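Local coordinates for soluble inorganic pyrophosphatase (Toxoplasma gondii, PDB 5WRT), which probably hydrolyses inorganic pyrophosphate to phosphate with the help of magnesium ions, as a soluble family I pyrophosphatase, at residues 174-177 with 182-185. Residues are numbered along the deposited sequence; the frame is centred on the assembly and turned at random.
Sequences ADVE and GVVP
Val-176 puts one methyl, CG1, against two valines of the next helix. CG1 of Val-176 lies 3.7 Å from CG2 of Val-184. The same Val-176 CG1 is 3.9 Å from CG1 of Val-183. A chi1 of -178° sets this methyl opposite the backbone N and beside the carbonyl carbon, on the side facing Val-183 and Val-184. The side chains of Val-176 and Val-183 cross at about a right angle. Both also touch Ile-126 of the same chain.

The contact joins two successive helices of the inorganic pyrophosphatase family domain, away from the magnesium site. Helices 173-179 and 183-193 are joined by a short link and pack against each other here.

Glu-177 comes in beside this apolar patch. Its chain bends at chi2 (-74°) and brings the carboxylate over the flank of Val-184. Glu-177 OE1 is 3.8 Å from Val-184 CB. Glu-177 OE2 is 4.0 Å from Pro-185 CD. No direct hydrogen bond joins the two segments. A water bridges them instead: it donates to Glu-177 OE2 at 2.8 Å and accepts from Val-184 N at 3.0 Å. That N-H belongs to the first turn of its helix, so the carboxylate reaches the helix start through the water.

Gly-182 is the N-cap residue of the second helix. Its O accepts a hydrogen bond from Trp-193 NE1 of the second subunit, and Val-183 packs on that same tryptophan.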
loop_
_atom_site.group_PDB
_atom_site.type_symbol
_atom_site.label_atom_id
_atom_site.label_comp_id
_atom_site.label_asym_id
_atom_site.label_seq_id
_atom_site.Cartn_x
_atom_site.Cartn_y
_atom_site.Cartn_z
ATOM N N ALA A 174 -9.328 -18.436 5.750
ATOM C CA ALA A 174 -9.540 -19.205 4.527
ATOM C C ALA A 174 -10.746 -18.700 3.747
ATOM O O ALA A 174 -10.721 -18.661 2.510
ATOM C CB ALA A 174 -9.700 -20.688 4.867
ATOM N N ASP A 175 -11.816 -18.310 4.446
ATOM C CA ASP A 175 -12.979 -17.751 3.763
ATOM C C ASP A 175 -12.647 -16.418 3.104
ATOM O O ASP A 175 -13.144 -16.119 2.011
ATOM C CB ASP A 175 -14.143 -17.596 4.740
ATOM C CG ASP A 175 -14.595 -18.919 5.323
ATOM O OD1 ASP A 175 -14.516 -19.941 4.610
ATOM O OD2 ASP A 175 -15.033 -18.937 6.492
ATOM N N VAL A 176 -11.816 -15.601 3.753
ATOM C CA VAL A 176 -11.424 -14.322 3.169
ATOM C C VAL A 176 -10.594 -14.547 1.912
ATOM O O VAL A 176 -10.837 -13.929 0.869
ATOM C CB VAL A 176 -10.666 -13.470 4.203
ATOM C CG1 VAL A 176 -10.301 -12.116 3.611
ATOM C CG2 VAL A 176 -11.494 -13.303 5.466
ATOM N N GLU A 177 -9.597 -15.430 1.996
ATOM C CA GLU A 177 -8.805 -15.773 0.818
ATOM C C GLU A 177 -9.679 -16.305 -0.314
ATOM O O GLU A 177 -9.360 -16.102 -1.491
ATOM C CB GLU A 177 -7.733 -16.800 1.190
ATOM C CG GLU A 177 -6.640 -16.289 2.134
ATOM C CD GLU A 177 -5.625 -15.363 1.476
ATOM O OE1 GLU A 177 -4.472 -15.327 1.957
ATOM O OE2 GLU A 177 -5.965 -14.675 0.488
ATOM N N GLY A 182 -7.028 -10.879 -2.416
ATOM C CA GLY A 182 -6.194 -9.716 -2.221
ATOM C C GLY A 182 -6.411 -8.962 -0.930
ATOM O O GLY A 182 -5.646 -8.032 -0.643
ATOM N N VAL A 183 -7.416 -9.325 -0.132
ATOM C CA VAL A 183 -7.677 -8.588 1.101
ATOM C C VAL A 183 -6.604 -8.885 2.142
ATOM O O VAL A 183 -5.994 -7.967 2.704
ATOM C CB VAL A 183 -9.087 -8.903 1.631
ATOM C CG1 VAL A 183 -9.236 -8.395 3.057
ATOM C CG2 VAL A 183 -10.131 -8.265 0.731
ATOM N N VAL A 184 -6.358 -10.168 2.417
ATOM C CA VAL A 184 -5.326 -10.527 3.392
ATOM C C VAL A 184 -3.940 -10.068 2.950
ATOM O O VAL A 184 -3.257 -9.400 3.744
ATOM C CB VAL A 184 -5.386 -12.036 3.699
ATOM C CG1 VAL A 184 -4.223 -12.434 4.593
ATOM C CG2 VAL A 184 -6.709 -12.390 4.357
ATOM N N PRO A 185 -3.464 -10.372 1.735
ATOM C CA PRO A 185 -2.146 -9.847 1.341
ATOM C C PRO A 185 -2.129 -8.338 1.186
ATOM O O PRO A 185 -1.093 -7.714 1.449
ATOM C CB PRO A 185 -1.863 -10.558 0.010
ATOM C CG PRO A 185 -3.199 -10.897 -0.525
ATOM C CD PRO A 185 -4.055 -11.202 0.667
HETATM O O HOH W 1 -7.650 -12.504 1.009
#